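Local atomic coordinates of macro domain-containing protein (Thermosipho africanus, PDB entry 7OMU), a protein that joins a DarT-family domain of the ADP-ribosyl clan to a macro domain that holds adenosine-5-diphosphoribose in the model. Residues L79-M93 and K164-V177. The protein carries 1 engineered substitution. Residues are numbered along the deposited sequence; the frame is centred on the assembly and turned at random.
Engineered in segment 164-177: A170 (natural residue Glu).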
loop_
_atom_site.group_PDB
_atom_site.type_symbol
_atom_site.label_atom_id
_atom_site.label_comp_id
_atom_site.label_asym_id
_atom_site.label_seq_id
_atom_site.Cartn_x
_atom_site.Cartn_y
_atom_site.Cartn_z
ATOM N N LEU A 79 5.478 -11.266 -24.956
ATOM C CA LEU A 79 5.734 -10.888 -23.542
ATOM C C LEU A 79 5.667 -12.140 -22.662
ATOM O O LEU A 79 6.405 -12.172 -21.663
ATOM C CB LEU A 79 4.710 -9.838 -23.097
ATOM C CG LEU A 79 4.773 -9.441 -21.622
ATOM C CD1 LEU A 79 6.144 -8.891 -21.256
ATOM C CD2 LEU A 79 3.692 -8.433 -21.278
ATOM N N TRP A 80 4.833 -13.127 -23.016
ATOM C CA TRP A 80 4.613 -14.349 -22.193
ATOM C C TRP A 80 5.817 -15.300 -22.299
ATOM O O TRP A 80 5.830 -16.299 -21.553
ATOM C CB TRP A 80 3.285 -15.039 -22.544
ATOM C CG TRP A 80 3.331 -16.014 -23.682
ATOM C CD1 TRP A 80 3.900 -15.822 -24.907
ATOM C CD2 TRP A 80 2.744 -17.327 -23.722
ATOM N NE1 TRP A 80 3.731 -16.927 -25.697
ATOM C CE2 TRP A 80 3.023 -17.867 -24.999
ATOM C CE3 TRP A 80 2.019 -18.103 -22.809
ATOM C CZ2 TRP A 80 2.612 -19.147 -25.375
ATOM C CZ3 TRP A 80 1.613 -19.368 -23.184
ATOM C CH2 TRP A 80 1.904 -19.879 -24.450
ATOM N N GLU A 81 6.782 -14.996 -23.178
ATOM C CA GLU A 81 8.060 -15.747 -23.331
ATOM C C GLU A 81 9.046 -15.324 -22.236
ATOM O O GLU A 81 10.025 -16.058 -22.024
ATOM C CB GLU A 81 8.687 -15.504 -24.705
ATOM C CG GLU A 81 7.927 -16.142 -25.855
ATOM C CD GLU A 81 8.617 -16.014 -27.204
ATOM O OE1 GLU A 81 9.849 -16.176 -27.246
ATOM O OE2 GLU A 81 7.927 -15.732 -28.207
ATOM N N PHE A 82 8.802 -14.188 -21.577
ATOM C CA PHE A 82 9.676 -13.608 -20.524
ATOM C C PHE A 82 9.072 -13.836 -19.134
ATOM O O PHE A 82 7.868 -14.147 -19.028
ATOM C CB PHE A 82 9.884 -12.111 -20.769
ATOM C CG PHE A 82 10.605 -11.782 -22.050
ATOM C CD1 PHE A 82 9.918 -11.711 -23.248
ATOM C CD2 PHE A 82 11.972 -11.552 -22.060
ATOM C CE1 PHE A 82 10.583 -11.422 -24.427
ATOM C CE2 PHE A 82 12.634 -11.259 -23.242
ATOM C CZ PHE A 82 11.938 -11.191 -24.423
ATOM N N ALA A 83 9.906 -13.677 -18.103
ATOM C CA ALA A 83 9.545 -13.740 -16.669
ATOM C C ALA A 83 9.560 -12.319 -16.107
ATOM O O ALA A 83 10.594 -11.641 -16.250
ATOM C CB ALA A 83 10.510 -14.634 -15.932
ATOM N N ASN A 84 8.458 -11.895 -15.486
ATOM C CA ASN A 84 8.214 -10.486 -15.074
ATOM C C ASN A 84 8.763 -10.269 -13.660
ATOM O O ASN A 84 8.103 -10.704 -12.693
ATOM C CB ASN A 84 6.725 -10.146 -15.182
ATOM C CG ASN A 84 6.440 -8.661 -15.147
ATOM O OD1 ASN A 84 6.221 -8.046 -16.186
ATOM N ND2 ASN A 84 6.422 -8.083 -13.960
ATOM N N LEU A 85 9.931 -9.629 -13.554
ATOM C CA LEU A 85 10.581 -9.256 -12.269
ATOM C C LEU A 85 10.345 -7.766 -12.008
ATOM O O LEU A 85 10.992 -6.946 -12.680
ATOM C CB LEU A 85 12.079 -9.568 -12.357
ATOM C CG LEU A 85 12.433 -11.000 -12.748
ATOM C CD1 LEU A 85 13.934 -11.221 -12.699
ATOM C CD2 LEU A 85 11.723 -12.001 -11.853
ATOM N N TYR A 86 9.447 -7.431 -11.079
ATOM C CA TYR A 86 9.079 -6.034 -10.725
ATOM C C TYR A 86 10.222 -5.373 -9.946
ATOM O O TYR A 86 10.888 -6.065 -9.163
ATOM C CB TYR A 86 7.812 -5.995 -9.868
ATOM C CG TYR A 86 6.543 -6.461 -10.536
ATOM C CD1 TYR A 86 5.917 -5.688 -11.501
ATOM C CD2 TYR A 86 5.942 -7.653 -10.174
ATOM C CE1 TYR A 86 4.738 -6.097 -12.104
ATOM C CE2 TYR A 86 4.767 -8.077 -10.767
ATOM C CZ TYR A 86 4.160 -7.297 -11.735
ATOM O OH TYR A 86 3.002 -7.726 -12.318
ATOM N N PHE A 87 10.416 -4.066 -10.136
ATOM C CA PHE A 87 11.302 -3.221 -9.294
ATOM C C PHE A 87 10.587 -2.908 -7.979
ATOM O O PHE A 87 11.264 -2.746 -6.942
ATOM C CB PHE A 87 11.664 -1.920 -10.011
ATOM C CG PHE A 87 12.504 -2.122 -11.240
ATOM C CD1 PHE A 87 13.868 -2.325 -11.129
ATOM C CD2 PHE A 87 11.929 -2.129 -12.497
ATOM C CE1 PHE A 87 14.643 -2.531 -12.257
ATOM C CE2 PHE A 87 12.707 -2.336 -13.624
ATOM C CZ PHE A 87 14.062 -2.527 -13.503
ATOM N N GLN A 88 9.257 -2.798 -8.050
ATOM C CA GLN A 88 8.363 -2.536 -6.899
ATOM C C GLN A 88 7.245 -3.571 -6.901
ATOM O O GLN A 88 6.344 -3.498 -7.730
ATOM C CB GLN A 88 7.803 -1.115 -6.996
ATOM C CG GLN A 88 6.727 -0.820 -5.962
ATOM C CD GLN A 88 7.275 -0.947 -4.564
ATOM O OE1 GLN A 88 7.218 -2.014 -3.942
ATOM N NE2 GLN A 88 7.835 0.151 -4.079
ATOM N N PRO A 89 7.276 -4.573 -5.998
ATOM C CA PRO A 89 6.203 -5.568 -5.912
ATOM C C PRO A 89 4.950 -5.082 -5.163
ATOM O O PRO A 89 3.887 -5.633 -5.410
ATOM C CB PRO A 89 6.857 -6.721 -5.138
ATOM C CG PRO A 89 7.869 -6.031 -4.249
ATOM C CD PRO A 89 8.361 -4.834 -5.038
ATOM N N ARG A 90 5.096 -4.096 -4.267
ATOM C CA ARG A 90 3.969 -3.473 -3.523
ATOM C C ARG A 90 3.245 -2.522 -4.479
ATOM O O ARG A 90 3.417 -1.293 -4.334
ATOM C CB ARG A 90 4.498 -2.758 -2.278
ATOM C CG ARG A 90 3.425 -2.311 -1.298
ATOM C CD ARG A 90 4.055 -1.623 -0.099
ATOM N NE ARG A 90 3.082 -1.071 0.835
ATOM C CZ ARG A 90 2.396 0.060 0.644
ATOM N NH1 ARG A 90 2.558 0.770 -0.464
ATOM N NH2 ARG A 90 1.540 0.477 1.564
ATOM N N ASN A 91 2.453 -3.091 -5.400
ATOM C CA ASN A 91 1.940 -2.427 -6.629
ATOM C C ASN A 91 0.517 -2.906 -6.930
ATOM O O ASN A 91 0.040 -3.856 -6.316
ATOM C CB ASN A 91 2.900 -2.689 -7.792
ATOM C CG ASN A 91 2.948 -4.145 -8.207
ATOM O OD1 ASN A 91 1.919 -4.805 -8.324
ATOM N ND2 ASN A 91 4.145 -4.653 -8.443
ATOM N N PRO A 92 -0.203 -2.271 -7.889
ATOM C CA PRO A 92 -1.564 -2.677 -8.255
ATOM C C PRO A 92 -1.835 -4.170 -8.497
ATOM O O PRO A 92 -2.949 -4.588 -8.254
ATOM C CB PRO A 92 -1.768 -1.942 -9.588
ATOM C CG PRO A 92 -1.002 -0.665 -9.406
ATOM C CD PRO A 92 0.230 -1.079 -8.636
ATOM N N MET A 93 -0.851 -4.916 -9.005
ATOM C CA MET A 93 -1.000 -6.363 -9.303
ATOM C C MET A 93 -1.157 -7.114 -7.979
ATOM O O MET A 93 -2.161 -7.840 -7.826
ATOM C CB MET A 93 0.203 -6.925 -10.067
ATOM C CG MET A 93 0.034 -8.386 -10.462
ATOM S SD MET A 93 -1.511 -8.656 -11.372
ATOM C CE MET A 93 -0.920 -8.496 -13.058
ATOM N N LYS A 164 0.291 4.646 -11.739
ATOM C CA LYS A 164 -0.333 3.300 -11.626
ATOM C C LYS A 164 0.251 2.364 -12.689
ATOM O O LYS A 164 0.321 1.151 -12.439
ATOM C CB LYS A 164 -1.853 3.366 -11.780
ATOM C CG LYS A 164 -2.564 2.074 -11.410
ATOM C CD LYS A 164 -4.054 2.092 -11.638
ATOM C CE LYS A 164 -4.715 0.819 -11.154
ATOM N NZ LYS A 164 -6.020 0.585 -11.813
ATOM N N ARG A 165 0.629 2.904 -13.846
ATOM C CA ARG A 165 1.350 2.157 -14.907
ATOM C C ARG A 165 2.817 2.016 -14.482
ATOM O O ARG A 165 3.277 0.875 -14.345
ATOM C CB ARG A 165 1.188 2.880 -16.248
ATOM C CG ARG A 165 1.734 2.124 -17.449
ATOM C CD ARG A 165 1.595 2.941 -18.723
ATOM N NE ARG A 165 2.204 4.260 -18.623
ATOM C CZ ARG A 165 3.512 4.510 -18.660
ATOM N NH1 ARG A 165 4.389 3.527 -18.803
ATOM N NH2 ARG A 165 3.943 5.755 -18.553
ATOM N N LYS A 166 3.487 3.141 -14.218
ATOM C CA LYS A 166 4.961 3.248 -14.018
ATOM C C LYS A 166 5.447 2.351 -12.872
ATOM O O LYS A 166 6.557 1.818 -12.993
ATOM C CB LYS A 166 5.370 4.700 -13.748
ATOM C CG LYS A 166 5.204 5.639 -14.935
ATOM C CD LYS A 166 5.666 7.054 -14.673
ATOM C CE LYS A 166 5.199 8.010 -15.750
ATOM N NZ LYS A 166 5.954 9.284 -15.727
ATOM N N ILE A 167 4.670 2.207 -11.797
ATOM C CA ILE A 167 5.103 1.502 -10.550
ATOM C C ILE A 167 5.295 0.003 -10.826
ATOM O O ILE A 167 6.056 -0.652 -10.081
ATOM C CB ILE A 167 4.112 1.750 -9.398
ATOM C CG1 ILE A 167 4.699 1.281 -8.067
ATOM C CG2 ILE A 167 2.756 1.108 -9.677
ATOM C CD1 ILE A 167 3.891 1.689 -6.866
ATOM N N MET A 168 4.644 -0.524 -11.864
ATOM C CA MET A 168 4.789 -1.937 -12.296
ATOM C C MET A 168 5.845 -2.042 -13.399
ATOM O O MET A 168 5.819 -3.036 -14.146
ATOM C CB MET A 168 3.446 -2.478 -12.789
ATOM C CG MET A 168 2.445 -2.585 -11.676
ATOM S SD MET A 168 0.949 -3.425 -12.183
ATOM C CE MET A 168 0.032 -2.047 -12.875
ATOM N N ALA A 169 6.748 -1.063 -13.491
ATOM C CA ALA A 169 8.007 -1.177 -14.260
ATOM C C ALA A 169 8.698 -2.462 -13.812
ATOM O O ALA A 169 8.602 -2.803 -12.602
ATOM C CB ALA A 169 8.895 0.027 -14.050
ATOM N N ALA A 170 9.343 -3.153 -14.753
ATOM C CA ALA A 170 9.861 -4.525 -14.564
ATOM C C ALA A 170 11.068 -4.774 -15.467
ATOM O O ALA A 170 11.238 -4.063 -16.479
ATOM C CB ALA A 170 8.765 -5.525 -14.844
ATOM N N CYS A 171 11.868 -5.764 -15.074
ATOM C CA CYS A 171 12.964 -6.372 -15.864
ATOM C C CYS A 171 12.462 -7.704 -16.421
ATOM O O CYS A 171 12.155 -8.591 -15.608
ATOM C CB CYS A 171 14.187 -6.576 -14.983
ATOM S SG CYS A 171 15.442 -7.638 -15.734
ATOM N N LEU A 172 12.350 -7.819 -17.746
ATOM C CA LEU A 172 11.849 -9.037 -18.442
ATOM C C LEU A 172 13.037 -9.934 -18.815
ATOM O O LEU A 172 13.854 -9.522 -19.658
ATOM C CB LEU A 172 11.055 -8.627 -19.684
ATOM C CG LEU A 172 9.903 -7.657 -19.439
ATOM C CD1 LEU A 172 9.256 -7.262 -20.754
ATOM C CD2 LEU A 172 8.871 -8.249 -18.496
ATOM N N VAL A 173 13.131 -11.106 -18.181
ATOM C CA VAL A 173 14.201 -12.122 -18.405
ATOM C C VAL A 173 13.591 -13.240 -19.243
ATOM O O VAL A 173 12.558 -13.792 -18.867
ATOM C CB VAL A 173 14.762 -12.659 -17.076
ATOM C CG1 VAL A 173 16.032 -13.456 -17.286
ATOM C CG2 VAL A 173 15.009 -11.550 -16.070
ATOM N N PRO A 174 14.194 -13.597 -20.401
ATOM C CA PRO A 174 13.593 -14.583 -21.299
ATOM C C PRO A 174 13.680 -16.019 -20.761
ATOM O O PRO A 174 14.642 -16.341 -20.092
ATOM C CB PRO A 174 14.393 -14.408 -22.600
ATOM C CG PRO A 174 15.750 -13.911 -22.140
ATOM C CD PRO A 174 15.466 -13.065 -20.917
ATOM N N GLN A 175 12.647 -16.813 -21.062
ATOM C CA GLN A 175 12.535 -18.276 -20.811
ATOM C C GLN A 175 12.457 -18.552 -19.307
ATOM O O GLN A 175 11.342 -18.837 -18.834
ATOM C CB GLN A 175 13.684 -19.039 -21.471
ATOM C CG GLN A 175 13.467 -20.545 -21.494
ATOM C CD GLN A 175 14.533 -21.227 -22.313
ATOM O OE1 GLN A 175 14.342 -21.518 -23.492
ATOM N NE2 GLN A 175 15.675 -21.460 -21.692
ATOM N N CYS A 176 13.583 -18.499 -18.587
ATOM C CA CYS A 176 13.647 -18.844 -17.141
ATOM C C CYS A 176 14.646 -17.935 -16.411
ATOM O O CYS A 176 15.427 -17.224 -17.074
ATOM C CB CYS A 176 13.991 -20.315 -16.938
ATOM S SG CYS A 176 15.752 -20.626 -16.659
ATOM N N VAL A 177 14.585 -17.953 -15.080
ATOM C CA VAL A 177 15.575 -17.324 -14.161
ATOM C C VAL A 177 16.192 -18.440 -13.318
ATOM O O VAL A 177 15.440 -19.079 -12.551
ATOM C CB VAL A 177 14.931 -16.256 -13.262
ATOM C CG1 VAL A 177 15.957 -15.620 -12.339
ATOM C CG2 VAL A 177 14.206 -15.195 -14.070
#
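The Y86 and M168 side chains run alongside each other in one direction, with ring carbon CE1 of Y86 3.9 Å from CB of M168. The carbonyl O of M168 sits at the ring's edge, in its plane. Both faces of the ring carry an amide: ND2 of N84 lies over the centre of one, 3.1 Å above the plane, and ND2 of N91 over the centre of the opposite one. That second amide is itself held, since N91 ND2 donates to O of Q88 at 2.6 Å, meeting a carbonyl lone pair, with that O near the plane of the N91 amide.

Beyond N91 the chain enters helix 92-99. Here M168 bends at chi3 (-86°) and lays its CE 3.7 Å from CB of P92, whose CD meets CG2 of I167 at 3.5 Å.

Y86 closes strand 82-86, which runs antiparallel to strand 170-174. A83 N to V173 O (2.8 Å) and C171 N to L85 O are two of the four bonds pairing A83 with V173 and L85 with C171. The engineered A170 shares a face with Y86, N84, L172 and F82; L172 there stands roughly perpendicular to F82 and to L79, with CD1 of L79 3.5 Å from CD1 of L172. L85 and V173 meet on the other face.

The two strands are neighbours in the four-stranded antiparallel sheet of the DarT-family domain: backbone bonds set the register, apolar side chains fill in around them, and the ring of Y86 lies between two amides of its own segment.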